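Local coordinates for protein fumarate lyase (Mesorhizobium sp., PDB 3C8T) that adopts the mainly helical fold of the fumarate lyase superfamily and assembles from four copies of the chain, at residues Arg139-Thr144 and Val158-Lys163; Gly261-Pro266 and Gly344-Phe349; Val284-Ile289 and Glu340-Gly345. All coordinates share one frame; numbering follows the deposited sequence.

Interaction 1. Residues Arg139-Thr144 and Val158-Lys163; sequences RNHRDT and VTFGYK
H141 and F160 meet where helix 104-140 ends and helix 160-185 begins, and the H141 side chain traces the apolar half of the contact. Its CB lies at the edge of the phenyl ring, near the ring plane, with H141 CB 3.6 Å from F160 CD2. One bond further out, H141 CG is 3.8 Å from F160 CD2, and the imidazole CD2 meets that same carbon a little less closely. The two rings form an offset edge-to-face pair, the edge of F160 toward the imidazole face and the planes inclined at 73°. H141 ND1 lies 2.8 Å from T144 OG1 in a hydrogen bond that either atom could donate; since the hydroxyl sits in the plane of the imidazole, it helps fix the rotation of that ring. Beyond ND1, CE1 packs on V348 of strand 347-348.

T159 carries the polar half, as N-cap of helix 160-185. A chi1 of 60° lodges OG1 between its own backbone N and carbonyl carbon. From there T159 OG1 donates to R142 O at 2.8 Å, from above the carbonyl plane, and accepts the capping bond from Y162 N at 3.2 Å. The type I turn H141-T144 supplies two more acceptors: G161 N reaches H141 O at 2.9 Å, and F160 N reaches T144 O, also at 2.9 Å. H141 O is gripped twice, by G161 N and T144 N from opposite faces of its plane. The R142 guanidinium makes salt bridges with D143 and with D437 of helix 432-440.

The amides of F160, G161 and Y162 thus all find acceptors: the turn ending helix 104-140 supplies backbone carbonyls to the first two, while T159 caps helix 160-185 through the third.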
# COMPACT_ATOMS: atom_id res chain seq x y z
N ARG A 139 19.41 -30.68 -5.76
CA ARG A 139 20.06 -31.92 -6.19
C ARG A 139 20.95 -32.46 -5.05
O ARG A 139 20.72 -33.57 -4.56
CB ARG A 139 20.86 -31.68 -7.46
CG ARG A 139 21.41 -32.90 -8.12
CD ARG A 139 22.21 -32.48 -9.43
NE ARG A 139 22.69 -31.07 -9.51
CZ ARG A 139 22.24 -30.15 -10.38
NH1 ARG A 139 21.27 -30.44 -11.24
NH2 ARG A 139 22.78 -28.94 -10.39
N ASN A 140 21.92 -31.66 -4.61
CA ASN A 140 22.84 -32.13 -3.56
C ASN A 140 22.17 -32.52 -2.23
O ASN A 140 22.65 -33.42 -1.55
CB ASN A 140 23.94 -31.10 -3.27
CG ASN A 140 24.76 -30.74 -4.52
OD1 ASN A 140 24.81 -31.49 -5.51
ND2 ASN A 140 25.42 -29.57 -4.47
N HIS A 141 21.04 -31.89 -1.89
CA HIS A 141 20.39 -32.16 -0.59
C HIS A 141 19.09 -32.89 -0.72
O HIS A 141 18.28 -32.92 0.21
CB HIS A 141 20.32 -30.86 0.25
CG HIS A 141 21.68 -30.37 0.62
ND1 HIS A 141 22.45 -31.00 1.57
CD2 HIS A 141 22.45 -29.38 0.11
CE1 HIS A 141 23.62 -30.40 1.66
NE2 HIS A 141 23.65 -29.40 0.80
N ARG A 142 18.89 -33.45 -1.91
CA ARG A 142 17.70 -34.25 -2.22
C ARG A 142 17.34 -35.19 -1.07
O ARG A 142 16.17 -35.31 -0.73
CB ARG A 142 17.93 -35.06 -3.53
CG ARG A 142 16.73 -35.85 -4.03
CD ARG A 142 17.16 -36.96 -5.03
NE ARG A 142 16.02 -37.66 -5.64
CZ ARG A 142 15.47 -38.78 -5.18
NH1 ARG A 142 15.95 -39.37 -4.08
NH2 ARG A 142 14.44 -39.33 -5.82
N ASP A 143 18.34 -35.84 -0.47
CA ASP A 143 18.09 -36.83 0.59
C ASP A 143 18.51 -36.38 2.01
O ASP A 143 18.54 -37.21 2.90
CB ASP A 143 18.78 -38.19 0.27
CG ASP A 143 18.47 -38.69 -1.13
OD1 ASP A 143 19.40 -39.20 -1.79
OD2 ASP A 143 17.32 -38.55 -1.60
N THR A 144 18.88 -35.11 2.19
CA THR A 144 19.22 -34.55 3.50
C THR A 144 17.94 -34.35 4.37
O THR A 144 17.14 -33.39 4.13
CB THR A 144 19.94 -33.20 3.32
OG1 THR A 144 20.93 -33.30 2.27
CG2 THR A 144 20.61 -32.73 4.64
N VAL A 158 10.87 -33.63 6.20
CA VAL A 158 11.07 -33.32 4.76
C VAL A 158 12.58 -33.44 4.45
O VAL A 158 13.32 -33.87 5.31
CB VAL A 158 10.53 -31.89 4.36
CG1 VAL A 158 9.01 -31.77 4.60
CG2 VAL A 158 11.31 -30.75 5.03
N THR A 159 13.03 -33.12 3.24
CA THR A 159 14.49 -32.97 3.04
C THR A 159 14.76 -31.55 2.68
O THR A 159 13.83 -30.84 2.27
CB THR A 159 15.05 -33.91 1.94
OG1 THR A 159 14.41 -33.62 0.71
CG2 THR A 159 14.81 -35.38 2.29
N PHE A 160 16.00 -31.09 2.87
CA PHE A 160 16.35 -29.75 2.51
C PHE A 160 16.29 -29.55 0.97
O PHE A 160 15.91 -28.49 0.50
CB PHE A 160 17.70 -29.34 3.07
CG PHE A 160 18.11 -27.94 2.66
CD1 PHE A 160 17.43 -26.83 3.15
CD2 PHE A 160 19.11 -27.75 1.69
CE1 PHE A 160 17.75 -25.55 2.74
CE2 PHE A 160 19.44 -26.45 1.26
CZ PHE A 160 18.75 -25.34 1.80
N GLY A 161 16.63 -30.58 0.18
CA GLY A 161 16.50 -30.47 -1.28
C GLY A 161 15.04 -30.28 -1.67
O GLY A 161 14.73 -29.57 -2.62
N TYR A 162 14.13 -30.92 -0.93
CA TYR A 162 12.71 -30.72 -1.13
C TYR A 162 12.34 -29.22 -0.95
O TYR A 162 11.73 -28.63 -1.86
CB TYR A 162 11.84 -31.65 -0.27
CG TYR A 162 10.39 -31.18 -0.21
CD1 TYR A 162 9.45 -31.60 -1.15
CD2 TYR A 162 9.97 -30.27 0.79
CE1 TYR A 162 8.13 -31.13 -1.09
CE2 TYR A 162 8.67 -29.79 0.86
CZ TYR A 162 7.76 -30.21 -0.08
OH TYR A 162 6.47 -29.71 0.01
N LYS A 163 12.75 -28.62 0.18
CA LYS A 163 12.59 -27.16 0.39
C LYS A 163 13.16 -26.33 -0.75
O LYS A 163 12.52 -25.40 -1.20
CB LYS A 163 13.24 -26.69 1.72
CG LYS A 163 12.47 -27.08 2.96
CD LYS A 163 12.96 -26.29 4.24
CE LYS A 163 12.77 -24.75 4.11
NZ LYS A 163 11.37 -24.49 3.60

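Interaction 2. Residues Gly261-Pro266 and Gly344-Phe349; sequences GEVAEP and GGLQVF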
# COMPACT_ATOMS: atom_id res chain seq x y z
N GLY A 261 20.13 -23.40 13.76
CA GLY A 261 21.50 -23.47 13.26
C GLY A 261 21.66 -24.40 12.09
O GLY A 261 22.73 -25.00 11.91
N GLU A 262 20.63 -24.49 11.25
CA GLU A 262 20.57 -25.47 10.18
C GLU A 262 21.28 -25.03 8.89
O GLU A 262 21.62 -25.88 8.07
CB GLU A 262 19.14 -25.88 9.89
CG GLU A 262 18.54 -26.66 11.01
CD GLU A 262 17.08 -26.97 10.79
OE1 GLU A 262 16.50 -26.43 9.81
OE2 GLU A 262 16.51 -27.74 11.61
N VAL A 263 21.49 -23.72 8.74
CA VAL A 263 22.22 -23.12 7.61
C VAL A 263 22.94 -21.83 8.05
O VAL A 263 22.72 -21.32 9.15
CB VAL A 263 21.30 -22.75 6.38
CG1 VAL A 263 20.57 -23.98 5.80
CG2 VAL A 263 20.34 -21.60 6.70
N ALA A 264 23.77 -21.31 7.15
CA ALA A 264 24.44 -20.05 7.33
C ALA A 264 24.71 -19.44 5.95
O ALA A 264 24.96 -20.17 4.96
CB ALA A 264 25.79 -20.23 8.16
N GLU A 265 24.63 -18.12 5.89
CA GLU A 265 24.89 -17.34 4.69
C GLU A 265 26.36 -17.45 4.42
O GLU A 265 27.12 -17.67 5.34
CB GLU A 265 24.56 -15.85 4.93
CG GLU A 265 23.03 -15.51 4.94
CD GLU A 265 22.73 -13.98 4.77
OE1 GLU A 265 23.69 -13.16 4.61
OE2 GLU A 265 21.52 -13.63 4.75
N PRO A 266 26.80 -17.28 3.15
CA PRO A 266 28.23 -17.27 2.93
C PRO A 266 28.83 -15.96 3.48
O PRO A 266 29.54 -16.03 4.50
CB PRO A 266 28.35 -17.34 1.42
CG PRO A 266 27.12 -16.70 0.93
CD PRO A 266 26.05 -17.07 1.90
N GLY A 344 24.12 -19.37 -3.83
CA GLY A 344 25.27 -19.94 -4.48
C GLY A 344 26.27 -20.47 -3.46
O GLY A 344 26.84 -21.55 -3.67
N GLY A 345 26.49 -19.73 -2.36
CA GLY A 345 27.41 -20.16 -1.30
C GLY A 345 26.75 -20.60 0.00
O GLY A 345 27.42 -20.66 1.04
N LEU A 346 25.45 -20.93 -0.02
CA LEU A 346 24.75 -21.32 1.22
C LEU A 346 25.48 -22.47 1.99
O LEU A 346 25.83 -23.47 1.37
CB LEU A 346 23.29 -21.71 0.91
CG LEU A 346 22.34 -21.78 2.10
CD1 LEU A 346 22.17 -20.36 2.68
CD2 LEU A 346 21.02 -22.46 1.73
N GLN A 347 25.74 -22.30 3.30
CA GLN A 347 26.30 -23.37 4.11
C GLN A 347 25.11 -24.16 4.68
O GLN A 347 24.25 -23.60 5.34
CB GLN A 347 27.18 -22.82 5.23
CG GLN A 347 28.30 -21.83 4.78
CD GLN A 347 28.94 -21.07 5.97
OE1 GLN A 347 29.59 -21.69 6.85
NE2 GLN A 347 28.73 -19.74 6.02
N VAL A 348 25.05 -25.45 4.42
CA VAL A 348 23.94 -26.30 4.85
C VAL A 348 24.55 -27.24 5.86
O VAL A 348 25.66 -27.73 5.60
CB VAL A 348 23.38 -27.12 3.66
CG1 VAL A 348 22.31 -28.12 4.11
CG2 VAL A 348 22.83 -26.20 2.55
N PHE A 349 23.88 -27.44 7.02
CA PHE A 349 24.44 -28.26 8.14
C PHE A 349 23.63 -29.51 8.47
O PHE A 349 22.74 -29.50 9.30
CB PHE A 349 24.65 -27.42 9.39
CG PHE A 349 25.49 -26.21 9.14
CD1 PHE A 349 26.74 -26.33 8.52
CD2 PHE A 349 25.02 -24.93 9.48
CE1 PHE A 349 27.53 -25.17 8.27
CE2 PHE A 349 25.79 -23.79 9.23
CZ PHE A 349 27.05 -23.91 8.63
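Near-equal first torsions in Q347 (chi1 -53°) and F349 (chi1 -54°), each placing CG anti to the carbonyl carbon, bring the amide and the phenyl ring to A264 from two directions. A264 CB is 3.7 Å from Q347 NE2 and equally far from F349 CE2, which meets the methyl with its ring edge. Extended beyond CG, the Q347 chain carries its amide past the strand partner, where Q347 NE2 donates to E265 O at 2.7 Å from above the carbonyl plane. F349 CD2 comes to 3.3 Å from G261 O, again at the ring edge.

Beneath these groups runs a two-stranded antiparallel sheet. A264 and Q347 are its hydrogen-bonded pair, with Q347 N to A264 O at 2.8 Å and A264 N to Q347 O at 3.0 Å; F349 N continues the pattern to E262 O at 2.9 Å. V263 and V348, the non-hydrogen-bonded pair, project from the other face, toward M353 of helix 350-357. At the far end P266 CB rests on G345 O.

Three backbone bonds and one from the glutamine amide thus link the strands, while the A264 methyl packs between that amide and the F349 ring edge.

Interaction 3. Residues Val284-Ile289 and Glu340-Gly345; sequences VSCELI and EFMLGG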
# COMPACT_ATOMS: atom_id res chain seq x y z
N VAL A 284 22.63 -10.89 6.47
CA VAL A 284 22.59 -9.61 5.78
C VAL A 284 21.92 -9.73 4.43
O VAL A 284 21.23 -8.80 4.00
CB VAL A 284 23.99 -8.93 5.71
CG1 VAL A 284 24.97 -9.75 4.82
CG2 VAL A 284 23.87 -7.49 5.19
N SER A 285 22.08 -10.86 3.74
CA SER A 285 21.41 -11.00 2.45
C SER A 285 19.90 -11.08 2.66
O SER A 285 19.16 -10.42 1.94
CB SER A 285 21.97 -12.15 1.60
OG SER A 285 23.28 -11.80 1.16
N CYS A 286 19.49 -11.79 3.71
CA CYS A 286 18.07 -11.95 4.07
C CYS A 286 17.50 -10.58 4.48
O CYS A 286 16.39 -10.23 4.06
CB CYS A 286 17.89 -12.94 5.20
SG CYS A 286 18.26 -14.66 4.78
N GLU A 287 18.26 -9.83 5.28
CA GLU A 287 17.85 -8.46 5.62
C GLU A 287 17.55 -7.65 4.37
O GLU A 287 16.50 -7.10 4.24
CB GLU A 287 18.91 -7.76 6.45
CG GLU A 287 18.73 -6.28 6.58
CD GLU A 287 20.02 -5.56 6.95
OE1 GLU A 287 20.85 -6.16 7.66
OE2 GLU A 287 20.19 -4.38 6.58
N LEU A 288 18.48 -7.62 3.42
CA LEU A 288 18.35 -6.76 2.23
C LEU A 288 17.18 -7.23 1.36
O LEU A 288 16.43 -6.41 0.84
CB LEU A 288 19.66 -6.75 1.42
CG LEU A 288 20.86 -6.15 2.16
CD1 LEU A 288 22.17 -6.45 1.45
CD2 LEU A 288 20.68 -4.68 2.28
N ILE A 289 17.04 -8.54 1.21
CA ILE A 289 15.98 -9.13 0.40
C ILE A 289 14.61 -8.79 0.95
O ILE A 289 13.73 -8.37 0.21
CB ILE A 289 16.12 -10.67 0.29
CG1 ILE A 289 17.35 -11.05 -0.54
CG2 ILE A 289 14.86 -11.26 -0.37
CD1 ILE A 289 17.62 -12.55 -0.66
N GLU A 340 21.34 -14.70 -5.49
CA GLU A 340 22.39 -15.42 -6.26
C GLU A 340 23.62 -15.75 -5.37
O GLU A 340 24.11 -16.85 -5.34
CB GLU A 340 22.94 -14.58 -7.45
CG GLU A 340 22.09 -14.41 -8.69
CD GLU A 340 22.77 -13.48 -9.72
OE1 GLU A 340 23.70 -13.95 -10.42
OE2 GLU A 340 22.38 -12.29 -9.83
N PHE A 341 24.11 -14.73 -4.68
CA PHE A 341 25.27 -14.83 -3.84
C PHE A 341 25.04 -15.75 -2.65
O PHE A 341 25.85 -16.64 -2.39
CB PHE A 341 25.65 -13.43 -3.36
CG PHE A 341 26.77 -13.43 -2.36
CD1 PHE A 341 28.09 -13.58 -2.78
CD2 PHE A 341 26.51 -13.24 -1.01
CE1 PHE A 341 29.14 -13.59 -1.86
CE2 PHE A 341 27.55 -13.25 -0.08
CZ PHE A 341 28.88 -13.43 -0.51
N MET A 342 23.93 -15.55 -1.94
CA MET A 342 23.61 -16.28 -0.73
C MET A 342 23.37 -17.75 -1.02
O MET A 342 23.90 -18.61 -0.32
CB MET A 342 22.44 -15.64 0.02
CG MET A 342 21.79 -16.51 1.16
SD MET A 342 20.43 -15.64 1.96
CE MET A 342 19.06 -15.89 0.77
N LEU A 343 22.56 -18.03 -2.04
CA LEU A 343 22.17 -19.39 -2.41
C LEU A 343 23.31 -20.12 -3.09
O LEU A 343 23.43 -21.36 -2.96
CB LEU A 343 20.94 -19.37 -3.34
CG LEU A 343 19.65 -18.91 -2.68
CD1 LEU A 343 18.57 -18.56 -3.74
CD2 LEU A 343 19.14 -19.96 -1.65
N GLY A 344 24.12 -19.37 -3.83
CA GLY A 344 25.27 -19.94 -4.48
C GLY A 344 26.27 -20.47 -3.46
O GLY A 344 26.84 -21.55 -3.67
N GLY A 345 26.49 -19.73 -2.36
CA GLY A 345 27.41 -20.16 -1.30
C GLY A 345 26.75 -20.60 0.00
O GLY A 345 27.42 -20.66 1.04
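S285 OG, which touches M342 and F341 across the contact, is hydrogen-bonded to Q338 OE1 one turn earlier on helix 315-344. This polar link ties the two helices together just beside the two segments, between which no hydrogen bond forms. The hydroxyl stands at the edge of the F341 ring, with S285 OG 4.1 Å from F341 CD2.

M342 does most of the touching. Its chain leaves anti to the backbone N (chi1 166°), stays extended through chi2 and then bends at chi3 (80°), which lays the thioether along helix 284-306. M342 SD rests 3.8 Å from S285 CB and 3.7 Å from C286 SG, a contact of two sulfurs through van der Waals packing. After the bend the methyl meets the tip of I289, with M342 CE 3.9 Å from I289 CD1. One methionine thus spans a full turn of the opposing helix, from S285 to I289.

The segment axes approach to 10.2 Å with their directions 143° apart, closer to antiparallel than parallel, as in the helical bundle of this superfamily. L248 and I252 of helix 229-255 also pack on M342, making a third wall, while L343 turns to helix 104-140. E265, just beyond strand 263-264, binds the amides of S285 and C286 at the start of helix 284-306, and E287 reaches H319 of the third subunit.

How the interactions relate
Following the chain, interaction 1 comes first: it closes a short loop in which helix 104-140 gives way to three small strands before helix 160-185. Much later, interaction 2 opens at 261-266 and closes at 344-349, spanning helices 284-306 and 315-344. Interaction 3 joins those same two helices within that span and ends on the same stretch, sharing G344 and G345. The carboxylate of E265 also joins interaction 2 to the first turn of helix 284-306. V348 of interaction 2 packs on H141 and F160, and L346 on F160, so the small sheet connects the helix junction of interaction 1 to the bundle.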